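Local coordinates for cycloalternan-forming enzyme (Listeria monocytogenes serovar 1/2a, PDB 5F7U), which belongs to glycosyl hydrolase family 31, pairing a TIM-barrel domain with a mutarotase-like N-terminal domain and a family 6 carbohydrate-binding module, at residues 217-222 with 313-318; 290-295 with 723-728; 161-166 with 236-241; 612-617 with 750-755. The protein carries 1 engineered substitution. All blocks are in the same frame, centred on the assembly; numbering follows the deposited sequence.

Contact 1. Residues 217-222 with 313-318; sequences SEYTTA and SKVEDK
The aromatic ring of Tyr219 lies under the side chain of Lys318, forming a cation-pi contact at the surface of the beta-rich, mutarotase-like domain. Lys318 CE sits over the middle of the ring, 3.5 Å from the Tyr219 centroid and only 8° off the normal, close enough for a CH-pi interaction. Lys318 NZ is on the same face, farther out, at 4.4 Å from the Tyr219 centroid. The lysine chain is extended up to CD and then bends (chi3 -67°), which keeps its last two atoms above the ring. Its CB and CG meanwhile pack along the CD1-CE1 side of the tyrosine.

Both residues belong to type I turns: Tyr219 begins the turn ending at Ala222, and Lys318 closes the one that starts at Val315. Strand 235-243 lies between strands 214-229 and 318-327, and backbone bonds tie Tyr219 to Asn241 and Asp317 to Thr244, so the tyrosine reaches across this middle strand. Val315 adds a small van der Waals contact, its CG1 lying 3.7 Å from Tyr219 OH.

The phenol is fixed by Asp317, whose carboxylate stands almost perpendicular to the ring (88°). Tyr219 OH donates to Asp317 OD1 over 2.6 Å, approaching from the syn side and somewhat out of the carboxylate plane.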
loop_
_atom_site.group_PDB
_atom_site.type_symbol
_atom_site.label_atom_id
_atom_site.label_comp_id
_atom_site.label_asym_id
_atom_site.label_seq_id
_atom_site.Cartn_x
_atom_site.Cartn_y
_atom_site.Cartn_z
ATOM N N SER A 217 15.918 -19.806 -8.303
ATOM C CA SER A 217 16.643 -20.443 -9.392
ATOM C C SER A 217 15.682 -20.724 -10.493
ATOM O O SER A 217 14.482 -20.839 -10.257
ATOM C CB SER A 217 17.272 -21.757 -8.932
ATOM O OG SER A 217 16.298 -22.645 -8.422
ATOM N N GLU A 218 16.226 -20.865 -11.695
ATOM C CA GLU A 218 15.409 -21.282 -12.823
ATOM C C GLU A 218 14.976 -22.732 -12.708
ATOM O O GLU A 218 15.589 -23.530 -11.966
ATOM C CB GLU A 218 16.156 -21.018 -14.127
ATOM C CG GLU A 218 16.205 -19.531 -14.488
ATOM C CD GLU A 218 17.274 -19.231 -15.535
ATOM O OE1 GLU A 218 18.060 -20.134 -15.862
ATOM O OE2 GLU A 218 17.328 -18.085 -16.026
ATOM N N TYR A 219 13.908 -23.069 -13.426
ATOM C CA TYR A 219 13.346 -24.408 -13.364
ATOM C C TYR A 219 14.375 -25.467 -13.790
ATOM O O TYR A 219 15.219 -25.196 -14.652
ATOM C CB TYR A 219 12.031 -24.505 -14.140
ATOM C CG TYR A 219 11.137 -25.600 -13.612
ATOM C CD1 TYR A 219 10.516 -25.486 -12.352
ATOM C CD2 TYR A 219 10.917 -26.764 -14.350
ATOM C CE1 TYR A 219 9.711 -26.505 -11.852
ATOM C CE2 TYR A 219 10.095 -27.787 -13.864
ATOM C CZ TYR A 219 9.501 -27.660 -12.611
ATOM O OH TYR A 219 8.688 -28.664 -12.130
ATOM N N THR A 220 14.318 -26.627 -13.124
ATOM C CA THR A 220 15.404 -27.623 -13.111
ATOM C C THR A 220 15.610 -28.317 -14.440
ATOM O O THR A 220 16.696 -28.831 -14.701
ATOM C CB THR A 220 15.223 -28.703 -12.011
ATOM O OG1 THR A 220 16.445 -29.437 -11.849
ATOM C CG2 THR A 220 14.082 -29.688 -12.350
ATOM N N THR A 221 14.571 -28.348 -15.269
ATOM C CA THR A 221 14.652 -29.022 -16.558
ATOM C C THR A 221 15.311 -28.086 -17.558
ATOM O O THR A 221 15.587 -28.473 -18.697
ATOM C CB THR A 221 13.266 -29.465 -17.073
ATOM O OG1 THR A 221 12.384 -28.346 -17.096
ATOM C CG2 THR A 221 12.679 -30.578 -16.189
ATOM N N ALA A 222 15.567 -26.853 -17.100
ATOM C CA ALA A 222 16.179 -25.783 -17.886
ATOM C C ALA A 222 15.343 -25.553 -19.156
ATOM O O ALA A 222 14.132 -25.824 -19.124
ATOM C CB ALA A 222 17.653 -26.074 -18.168
ATOM N N SER A 313 0.799 -21.922 -10.218
ATOM C CA SER A 313 -0.597 -22.032 -10.661
ATOM C C SER A 313 -0.782 -23.141 -11.699
ATOM O O SER A 313 -1.913 -23.553 -11.965
ATOM C CB SER A 313 -1.038 -20.701 -11.282
ATOM O OG SER A 313 -0.195 -20.402 -12.385
ATOM N N LYS A 314 0.316 -23.606 -12.293
ATOM C CA LYS A 314 0.278 -24.641 -13.334
ATOM C C LYS A 314 0.885 -25.921 -12.793
ATOM O O LYS A 314 0.242 -26.969 -12.778
ATOM C CB LYS A 314 1.041 -24.217 -14.602
ATOM C CG LYS A 314 0.700 -22.841 -15.168
ATOM C CD LYS A 314 -0.754 -22.720 -15.596
ATOM C CE LYS A 314 -0.977 -21.392 -16.311
ATOM N NZ LYS A 314 -2.438 -21.150 -16.447
ATOM N N VAL A 315 2.131 -25.807 -12.346
ATOM C CA VAL A 315 2.896 -26.889 -11.751
ATOM C C VAL A 315 3.189 -26.403 -10.325
ATOM O O VAL A 315 3.499 -25.223 -10.123
ATOM C CB VAL A 315 4.209 -27.113 -12.545
ATOM C CG1 VAL A 315 5.043 -28.222 -11.930
ATOM C CG2 VAL A 315 3.910 -27.451 -14.005
ATOM N N GLU A 316 3.087 -27.306 -9.347
ATOM C CA GLU A 316 3.177 -26.948 -7.923
ATOM C C GLU A 316 4.518 -26.325 -7.505
ATOM O O GLU A 316 4.564 -25.581 -6.535
ATOM C CB GLU A 316 2.901 -28.203 -7.071
ATOM C CG GLU A 316 2.624 -27.960 -5.587
ATOM C CD GLU A 316 3.872 -27.945 -4.691
ATOM O OE1 GLU A 316 4.904 -28.593 -5.014
ATOM O OE2 GLU A 316 3.825 -27.281 -3.633
ATOM N N ASP A 317 5.591 -26.674 -8.209
ATOM C CA ASP A 317 6.932 -26.218 -7.850
ATOM C C ASP A 317 7.523 -25.257 -8.883
ATOM O O ASP A 317 8.731 -25.062 -8.919
ATOM C CB ASP A 317 7.871 -27.425 -7.609
ATOM C CG ASP A 317 8.190 -28.208 -8.873
ATOM O OD1 ASP A 317 7.485 -28.077 -9.895
ATOM O OD2 ASP A 317 9.156 -29.004 -8.841
ATOM N N LYS A 318 6.667 -24.639 -9.695
ATOM C CA LYS A 318 7.139 -23.740 -10.750
ATOM C C LYS A 318 6.450 -22.387 -10.668
ATOM O O LYS A 318 5.228 -22.323 -10.540
ATOM C CB LYS A 318 6.845 -24.352 -12.126
ATOM C CG LYS A 318 7.395 -23.555 -13.317
ATOM C CD LYS A 318 6.964 -24.133 -14.660
ATOM C CE LYS A 318 7.578 -25.496 -14.901
ATOM N NZ LYS A 318 7.464 -25.897 -16.336
#

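Contact 2. Residues 290-295 with 723-728; sequences FFVSAN and MAMDYP
Van der Waals contact joins Val292 to Met725 and Ala294 to Pro728. The first pair is apolar: Val292 CG1 lies 4.5 Å from Met725 SD, a loose approach in which the valine branch meets the thioether, while Val347 of helix 343-354 also packs on the methionine. The backbones come closest at the other pair, where the CA atoms of Ala294 and Pro728 are 5.1 Å apart. Here each residue presents its CB to the carbonyl oxygen of the other: Ala294 CB is 3.9 Å from Pro728 O, and Pro728 CB is likewise 3.9 Å from Ala294 O.

Hydrogen bonds do not bridge the two segments; they shape each one separately. Ser293 OG accepts from Asn295 N at 2.9 Å, an ST turn just after strand 287-293 that encloses Ala294. On the other side, Met723 O accepts from both Asp726 N and Tyr727 N, closing the short helical turn that carries Met725.

Polar links to the surroundings frame the contact. Pro728 O accepts from Arg734, whose side chain is also touched by Ala294, and Gln343 of helix 343-354 touches both Val292 and Pro728. This is a buried interdomain seam, in which the end of strand 287-293 in the mutarotase-like domain meets the C-terminal domain of the family 31 enzyme.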
loop_
_atom_site.group_PDB
_atom_site.type_symbol
_atom_site.label_atom_id
_atom_site.label_comp_id
_atom_site.label_asym_id
_atom_site.label_seq_id
_atom_site.Cartn_x
_atom_site.Cartn_y
_atom_site.Cartn_z
ATOM N N PHE A 290 6.183 -6.437 -10.119
ATOM C CA PHE A 290 7.199 -6.567 -9.096
ATOM C C PHE A 290 6.580 -7.379 -7.980
ATOM O O PHE A 290 5.476 -7.080 -7.538
ATOM C CB PHE A 290 7.581 -5.179 -8.561
ATOM C CG PHE A 290 8.446 -5.196 -7.311
ATOM C CD1 PHE A 290 9.672 -5.893 -7.259
ATOM C CD2 PHE A 290 8.057 -4.441 -6.202
ATOM C CE1 PHE A 290 10.465 -5.867 -6.103
ATOM C CE2 PHE A 290 8.854 -4.408 -5.038
ATOM C CZ PHE A 290 10.051 -5.115 -4.994
ATOM N N PHE A 291 7.293 -8.407 -7.541
ATOM C CA PHE A 291 6.909 -9.116 -6.331
ATOM C C PHE A 291 8.074 -9.295 -5.377
ATOM O O PHE A 291 9.237 -9.262 -5.781
ATOM C CB PHE A 291 6.235 -10.474 -6.638
ATOM C CG PHE A 291 7.170 -11.555 -7.146
ATOM C CD1 PHE A 291 7.963 -12.290 -6.256
ATOM C CD2 PHE A 291 7.219 -11.871 -8.509
ATOM C CE1 PHE A 291 8.812 -13.285 -6.714
ATOM C CE2 PHE A 291 8.058 -12.879 -8.969
ATOM C CZ PHE A 291 8.856 -13.582 -8.074
ATOM N N VAL A 292 7.742 -9.488 -4.110
ATOM C CA VAL A 292 8.731 -9.801 -3.079
ATOM C C VAL A 292 8.410 -11.173 -2.530
ATOM O O VAL A 292 7.245 -11.446 -2.199
ATOM C CB VAL A 292 8.688 -8.755 -1.945
ATOM C CG1 VAL A 292 9.573 -9.190 -0.764
ATOM C CG2 VAL A 292 9.118 -7.388 -2.466
ATOM N N SER A 293 9.435 -12.033 -2.452
ATOM C CA SER A 293 9.272 -13.356 -1.853
ATOM C C SER A 293 9.802 -13.355 -0.439
ATOM O O SER A 293 10.832 -12.737 -0.155
ATOM C CB SER A 293 9.984 -14.414 -2.692
ATOM O OG SER A 293 10.163 -15.601 -1.931
ATOM N N ALA A 294 9.116 -14.085 0.448
ATOM C CA ALA A 294 9.616 -14.274 1.794
ATOM C C ALA A 294 10.908 -15.117 1.840
ATOM O O ALA A 294 11.539 -15.219 2.889
ATOM C CB ALA A 294 8.526 -14.849 2.682
ATOM N N ASN A 295 11.318 -15.682 0.700
ATOM C CA ASN A 295 12.657 -16.275 0.554
ATOM C C ASN A 295 13.773 -15.262 0.306
ATOM O O ASN A 295 14.889 -15.629 -0.063
ATOM C CB ASN A 295 12.656 -17.409 -0.483
ATOM C CG ASN A 295 11.971 -18.649 0.054
ATOM O OD1 ASN A 295 11.452 -18.627 1.176
ATOM N ND2 ASN A 295 11.929 -19.709 -0.731
ATOM N N MET A 723 3.046 -8.433 7.830
ATOM C CA MET A 723 3.999 -8.859 8.875
ATOM C C MET A 723 5.289 -9.475 8.346
ATOM O O MET A 723 6.358 -9.277 8.926
ATOM C CB MET A 723 3.340 -9.818 9.879
ATOM C CG MET A 723 2.166 -9.242 10.681
ATOM S SD MET A 723 2.515 -7.775 11.656
ATOM C CE MET A 723 3.806 -8.399 12.743
ATOM N N ALA A 724 5.192 -10.194 7.227
ATOM C CA ALA A 724 6.352 -10.874 6.640
ATOM C C ALA A 724 7.370 -9.895 6.024
ATOM O O ALA A 724 8.492 -10.285 5.699
ATOM C CB ALA A 724 5.910 -11.931 5.615
ATOM N N MET A 725 6.992 -8.622 5.868
ATOM C CA MET A 725 7.975 -7.615 5.437
ATOM C C MET A 725 8.988 -7.336 6.527
ATOM O O MET A 725 10.133 -6.991 6.222
ATOM C CB MET A 725 7.308 -6.292 5.032
ATOM C CG MET A 725 6.403 -6.368 3.815
ATOM S SD MET A 725 7.148 -7.054 2.333
ATOM C CE MET A 725 8.347 -5.793 1.931
ATOM N N ASP A 726 8.586 -7.450 7.793
ATOM C CA ASP A 726 9.536 -7.251 8.897
ATOM C C ASP A 726 10.064 -8.566 9.474
ATOM O O ASP A 726 11.142 -8.595 10.135
ATOM C CB ASP A 726 8.903 -6.419 10.025
ATOM C CG ASP A 726 8.714 -4.950 9.667
ATOM O OD1 ASP A 726 8.853 -4.555 8.492
ATOM O OD2 ASP A 726 8.417 -4.175 10.603
ATOM N N TYR A 727 9.315 -9.646 9.254
ATOM C CA TYR A 727 9.624 -10.962 9.868
ATOM C C TYR A 727 9.522 -12.086 8.831
ATOM O O TYR A 727 8.664 -12.966 8.951
ATOM C CB TYR A 727 8.709 -11.228 11.074
ATOM C CG TYR A 727 8.737 -10.128 12.093
ATOM C CD1 TYR A 727 9.729 -10.077 13.082
ATOM C CD2 TYR A 727 7.797 -9.101 12.045
ATOM C CE1 TYR A 727 9.761 -9.034 14.004
ATOM C CE2 TYR A 727 7.813 -8.069 12.974
ATOM C CZ TYR A 727 8.805 -8.038 13.937
ATOM O OH TYR A 727 8.809 -6.986 14.841
ATOM N N PRO A 728 10.400 -12.066 7.801
ATOM C CA PRO A 728 10.186 -13.001 6.699
ATOM C C PRO A 728 10.422 -14.467 7.032
ATOM O O PRO A 728 9.857 -15.331 6.355
ATOM C CB PRO A 728 11.189 -12.535 5.638
ATOM C CG PRO A 728 12.233 -11.791 6.403
ATOM C CD PRO A 728 11.484 -11.105 7.493
#

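Contact 3. Residues 161-166 with 236-241; sequences MELSPT and NQYQNN
The hydroxyl of Tyr238 is hydrogen-bonded to the carbonyl oxygen of Asn331 and is crowded at the same time by Pro165, whose CD lies 3.3 Å from Tyr238 OH, near the ring plane. The proline thus meets the phenol at its edge, and its CG comes to 3.5 Å from Tyr238 CE1. Proline and tyrosine approach from opposite directions, so the pyrrolidine ring is met by the far end of the phenol: CG leans on CE1, while CD is nearer the hydroxyl. Leu163 approaches the same ring carbon at a slant, with CD2 4.1 Å from Tyr238 CE1. The leucine has CG trans to its backbone N (chi1 174°), which carries CD2 toward the tyrosine ring. CE1 is therefore the ring atom on which both apolar neighbours converge.

Strands 158-164 and 235-243 share no hydrogen bond in this region. The CA atoms of Leu163 and Tyr238 are 9.5 Å apart, a separation bridged by side chains, as between facing layers of beta structure in mutarotase-like domains. Leu225 and Trp227 of strand 214-229 touch Leu163 and Pro165 respectively, and Leu333 packs on the tyrosine. Further along strand 235-243, a nearly straight bond (176°) runs from Asn241 ND2 to Gln239 OE1 over 2.9 Å.

The interface is therefore cohesive through apolar packing, with the buried phenol hydroxyl satisfied by a backbone carbonyl beyond the two segments, a bond that should also limit the ring's freedom to shift.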
loop_
_atom_site.group_PDB
_atom_site.type_symbol
_atom_site.label_atom_id
_atom_site.label_comp_id
_atom_site.label_asym_id
_atom_site.label_seq_id
_atom_site.Cartn_x
_atom_site.Cartn_y
_atom_site.Cartn_z
ATOM N N MET A 161 19.165 -8.837 -15.648
ATOM C CA MET A 161 19.291 -9.712 -16.817
ATOM C C MET A 161 18.663 -9.075 -18.033
ATOM O O MET A 161 17.530 -8.636 -17.958
ATOM C CB MET A 161 18.523 -11.009 -16.570
ATOM C CG MET A 161 19.387 -12.163 -16.176
ATOM S SD MET A 161 19.967 -11.924 -14.512
ATOM C CE MET A 161 18.442 -12.364 -13.649
ATOM N N GLU A 162 19.391 -9.072 -19.156
ATOM C CA GLU A 162 18.863 -8.493 -20.381
ATOM C C GLU A 162 19.096 -9.495 -21.490
ATOM O O GLU A 162 20.247 -9.867 -21.786
ATOM C CB GLU A 162 19.518 -7.149 -20.696
ATOM C CG GLU A 162 19.121 -6.041 -19.724
ATOM C CD GLU A 162 19.946 -4.794 -19.944
ATOM O OE1 GLU A 162 21.097 -4.718 -19.453
ATOM O OE2 GLU A 162 19.440 -3.907 -20.642
ATOM N N LEU A 163 17.997 -9.992 -22.055
ATOM C CA LEU A 163 18.105 -11.030 -23.086
ATOM C C LEU A 163 17.799 -10.417 -24.449
ATOM O O LEU A 163 16.736 -9.794 -24.629
ATOM C CB LEU A 163 17.127 -12.177 -22.792
ATOM C CG LEU A 163 17.059 -13.248 -23.895
ATOM C CD1 LEU A 163 18.309 -14.147 -23.902
ATOM C CD2 LEU A 163 15.774 -14.055 -23.731
ATOM N N SER A 164 18.725 -10.625 -25.390
ATOM C CA SER A 164 18.551 -10.286 -26.811
ATOM C C SER A 164 18.479 -11.603 -27.606
ATOM O O SER A 164 19.528 -12.204 -27.879
ATOM C CB SER A 164 19.774 -9.468 -27.294
ATOM O OG SER A 164 19.691 -9.173 -28.685
ATOM N N PRO A 165 17.264 -12.055 -27.983
ATOM C CA PRO A 165 17.144 -13.317 -28.743
ATOM C C PRO A 165 17.992 -13.367 -30.021
ATOM O O PRO A 165 18.588 -14.400 -30.304
ATOM C CB PRO A 165 15.658 -13.361 -29.079
ATOM C CG PRO A 165 15.038 -12.777 -27.831
ATOM C CD PRO A 165 15.930 -11.572 -27.556
ATOM N N THR A 166 18.046 -12.261 -30.765
ATOM C CA THR A 166 18.858 -12.200 -32.001
ATOM C C THR A 166 20.342 -11.926 -31.750
ATOM O O THR A 166 21.167 -12.129 -32.654
ATOM C CB THR A 166 18.350 -11.131 -32.986
ATOM O OG1 THR A 166 18.565 -9.821 -32.428
ATOM C CG2 THR A 166 16.858 -11.339 -33.305
ATOM N N ASN A 236 6.837 -11.894 -30.108
ATOM C CA ASN A 236 5.550 -11.476 -29.526
ATOM C C ASN A 236 5.430 -11.665 -28.027
ATOM O O ASN A 236 4.546 -11.060 -27.389
ATOM C CB ASN A 236 4.363 -12.185 -30.217
ATOM C CG ASN A 236 4.073 -11.618 -31.600
ATOM O OD1 ASN A 236 4.504 -10.514 -31.922
ATOM N ND2 ASN A 236 3.329 -12.358 -32.413
ATOM N N GLN A 237 6.278 -12.527 -27.471
ATOM C CA GLN A 237 6.243 -12.793 -26.026
ATOM C C GLN A 237 7.584 -13.304 -25.536
ATOM O O GLN A 237 8.363 -13.845 -26.323
ATOM C CB GLN A 237 5.179 -13.845 -25.678
ATOM C CG GLN A 237 3.724 -13.382 -25.694
ATOM C CD GLN A 237 2.780 -14.382 -25.049
ATOM O OE1 GLN A 237 2.981 -15.610 -25.149
ATOM N NE2 GLN A 237 1.732 -13.867 -24.390
ATOM N N TYR A 238 7.837 -13.129 -24.233
ATOM C CA TYR A 238 8.985 -13.716 -23.560
ATOM C C TYR A 238 8.500 -14.525 -22.380
ATOM O O TYR A 238 7.442 -14.242 -21.831
ATOM C CB TYR A 238 9.868 -12.621 -22.965
ATOM C CG TYR A 238 10.738 -11.889 -23.936
ATOM C CD1 TYR A 238 11.898 -12.492 -24.441
ATOM C CD2 TYR A 238 10.440 -10.569 -24.319
ATOM C CE1 TYR A 238 12.735 -11.811 -25.317
ATOM C CE2 TYR A 238 11.276 -9.879 -25.211
ATOM C CZ TYR A 238 12.415 -10.501 -25.702
ATOM O OH TYR A 238 13.266 -9.835 -26.570
ATOM N N GLN A 239 9.289 -15.508 -21.962
ATOM C CA GLN A 239 9.007 -16.169 -20.673
ATOM C C GLN A 239 10.286 -16.604 -19.982
ATOM O O GLN A 239 11.314 -16.831 -20.635
ATOM C CB GLN A 239 8.071 -17.383 -20.857
ATOM C CG GLN A 239 8.708 -18.562 -21.590
ATOM C CD GLN A 239 7.761 -19.743 -21.641
ATOM O OE1 GLN A 239 7.611 -20.477 -20.664
ATOM N NE2 GLN A 239 7.091 -19.918 -22.768
ATOM N N ASN A 240 10.206 -16.705 -18.656
ATOM C CA ASN A 240 11.160 -17.501 -17.897
ATOM C C ASN A 240 10.409 -18.279 -16.807
ATOM O O ASN A 240 9.266 -17.938 -16.453
ATOM C CB ASN A 240 12.304 -16.653 -17.325
ATOM C CG ASN A 240 13.589 -17.472 -17.118
ATOM O OD1 ASN A 240 13.594 -18.700 -17.284
ATOM N ND2 ASN A 240 14.673 -16.802 -16.763
ATOM N N ASN A 241 11.039 -19.346 -16.330
ATOM C CA ASN A 241 10.420 -20.299 -15.422
ATOM C C ASN A 241 11.387 -20.626 -14.324
ATOM O O ASN A 241 12.572 -20.832 -14.582
ATOM C CB ASN A 241 10.058 -21.589 -16.181
ATOM C CG ASN A 241 9.036 -21.336 -17.282
ATOM O OD1 ASN A 241 7.830 -21.445 -17.056
ATOM N ND2 ASN A 241 9.514 -20.960 -18.467
#

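Contact 4. Residues 612-617 with 750-755; sequences ASLKAG and PIVQEG
Helix 607-622 passes the irregular loop 750-755 at a distance, the CA atoms of Leu614 and Val752 being 8.9 Å apart. The helix is regular here, with Ala616 N bonded to Ala612 O and Gly617 N to Ser613 O. Leu614 alone spans the gap from the helical side. A chi1 of -177° swings the leucine's CG to the far side from its amide nitrogen, and the CD2 branch does the touching: it lies 3.9 Å from Pro750 CG and 4.2 Å from Val752 CG1. One methyl thus meets both the ring of the proline and a branch of the valine, and the leucine crosses the proline ring aslant.

The apolar cluster extends beyond the pair. Met651 of helix 642-653 and Tyr740 of strand 740-742 each touch both Leu614 and Pro750. Polar links flank it: Val752 O accepts from Gln611, about one turn earlier on the same helix, while Pro750 O accepts from Lys759.

Helix 607-622 connects barrel strands 597-599 and 628-631, so it belongs to the outer helical layer of the (beta/alpha)8 barrel. The contact is a buried junction where the TIM barrel of a family 31 glycosyl hydrolase receives a loop of the C-terminal beta domain.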
loop_
_atom_site.group_PDB
_atom_site.type_symbol
_atom_site.label_atom_id
_atom_site.label_comp_id
_atom_site.label_asym_id
_atom_site.label_seq_id
_atom_site.Cartn_x
_atom_site.Cartn_y
_atom_site.Cartn_z
ATOM N N ALA A 612 -11.049 -6.683 1.821
ATOM C CA ALA A 612 -10.374 -6.523 0.528
ATOM C C ALA A 612 -9.543 -5.226 0.492
ATOM O O ALA A 612 -8.446 -5.199 -0.072
ATOM C CB ALA A 612 -11.380 -6.554 -0.606
ATOM N N SER A 613 -10.048 -4.154 1.115
ATOM C CA SER A 613 -9.300 -2.902 1.193
ATOM C C SER A 613 -7.968 -3.108 1.929
ATOM O O SER A 613 -6.924 -2.612 1.490
ATOM C CB SER A 613 -10.128 -1.836 1.930
ATOM O OG SER A 613 -11.338 -1.553 1.239
ATOM N N LEU A 614 -8.013 -3.839 3.037
ATOM C CA LEU A 614 -6.779 -4.060 3.782
ATOM C C LEU A 614 -5.763 -4.866 2.940
ATOM O O LEU A 614 -4.569 -4.549 2.927
ATOM C CB LEU A 614 -7.061 -4.674 5.162
ATOM C CG LEU A 614 -5.887 -4.921 6.114
ATOM C CD1 LEU A 614 -4.956 -3.704 6.220
ATOM C CD2 LEU A 614 -6.451 -5.291 7.476
ATOM N N LYS A 615 -6.244 -5.886 2.217
ATOM C CA LYS A 615 -5.355 -6.620 1.293
ATOM C C LYS A 615 -4.739 -5.704 0.240
ATOM O O LYS A 615 -3.518 -5.795 -0.077
ATOM C CB LYS A 615 -6.110 -7.785 0.642
ATOM C CG LYS A 615 -6.504 -8.844 1.682
ATOM C CD LYS A 615 -7.391 -9.909 1.053
ATOM C CE LYS A 615 -8.113 -10.712 2.116
ATOM N NZ LYS A 615 -9.034 -11.743 1.505
ATOM N N ALA A 616 -5.559 -4.786 -0.268
ATOM C CA ALA A 616 -5.113 -3.831 -1.279
ATOM C C ALA A 616 -4.011 -2.919 -0.725
ATOM O O ALA A 616 -3.014 -2.688 -1.400
ATOM C CB ALA A 616 -6.293 -3.000 -1.776
ATOM N N GLY A 617 -4.181 -2.420 0.509
ATOM C CA GLY A 617 -3.148 -1.563 1.127
ATOM C C GLY A 617 -1.855 -2.307 1.421
ATOM O O GLY A 617 -0.760 -1.768 1.214
ATOM N N PRO A 750 -6.596 -4.560 13.298
ATOM C CA PRO A 750 -7.995 -4.138 13.236
ATOM C C PRO A 750 -8.940 -5.337 13.237
ATOM O O PRO A 750 -8.530 -6.453 12.905
ATOM C CB PRO A 750 -8.073 -3.376 11.917
ATOM C CG PRO A 750 -7.048 -4.008 11.063
ATOM C CD PRO A 750 -5.904 -4.356 12.008
ATOM N N ILE A 751 -10.172 -5.107 13.670
ATOM C CA ILE A 751 -11.180 -6.162 13.672
ATOM C C ILE A 751 -11.953 -5.992 12.371
ATOM O O ILE A 751 -12.702 -5.007 12.202
ATOM C CB ILE A 751 -12.120 -6.081 14.906
ATOM C CG1 ILE A 751 -11.424 -6.557 16.189
ATOM C CG2 ILE A 751 -13.312 -7.023 14.724
ATOM C CD1 ILE A 751 -10.392 -5.626 16.786
ATOM N N VAL A 752 -11.760 -6.936 11.444
ATOM C CA VAL A 752 -12.360 -6.812 10.101
ATOM C C VAL A 752 -13.405 -7.896 9.852
ATOM O O VAL A 752 -13.804 -8.142 8.705
ATOM C CB VAL A 752 -11.296 -6.826 8.977
ATOM C CG1 VAL A 752 -10.317 -5.666 9.166
ATOM C CG2 VAL A 752 -10.553 -8.157 8.968
ATOM N N GLN A 753 -13.854 -8.525 10.933
ATOM C CA GLN A 753 -14.914 -9.540 10.860
ATOM C C GLN A 753 -16.134 -9.075 11.617
ATOM O O GLN A 753 -16.034 -8.612 12.748
ATOM C CB GLN A 753 -14.437 -10.864 11.447
ATOM C CG GLN A 753 -13.244 -11.463 10.712
ATOM C CD GLN A 753 -12.711 -12.698 11.398
ATOM O OE1 GLN A 753 -13.480 -13.484 11.964
ATOM N NE2 GLN A 753 -11.390 -12.882 11.373
ATOM N N GLU A 754 -17.279 -9.180 10.952
ATOM C CA GLU A 754 -18.569 -8.812 11.523
ATOM C C GLU A 754 -18.875 -9.646 12.774
ATOM O O GLU A 754 -18.709 -10.871 12.773
ATOM C CB GLU A 754 -19.643 -9.010 10.468
ATOM C CG GLU A 754 -20.995 -8.367 10.778
ATOM C CD GLU A 754 -22.030 -8.632 9.684
ATOM O OE1 GLU A 754 -21.661 -8.924 8.529
ATOM O OE2 GLU A 754 -23.240 -8.581 9.969
ATOM N N GLY A 755 -19.303 -8.967 13.838
ATOM C CA GLY A 755 -19.638 -9.606 15.116
ATOM C C GLY A 755 -18.470 -10.025 16.000
ATOM O O GLY A 755 -18.680 -10.549 17.087
#

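How the contacts relate
Contacts 2, 3 and 4 are buried, whereas contact 1 is at the surface, and it alone uses charge and a hydrogen bond across its segments. Contacts 1 and 3 lie on neighbouring strands, 214-229 and 235-243, and touch directly: Glu218 OE2 is 3.0 Å from Asn240 ND2, probably a hydrogen bond. Contact 3 itself packs an aromatic ring against apolar side chains. Contacts 2 and 4 both bring in the C-terminal domain, set respectively against the mutarotase-like domain and the TIM barrel; their centres are about 20 Å apart, and each relies on sparse van der Waals packing. Contacts 3 and 4 lie farthest apart, about 39 Å between centres.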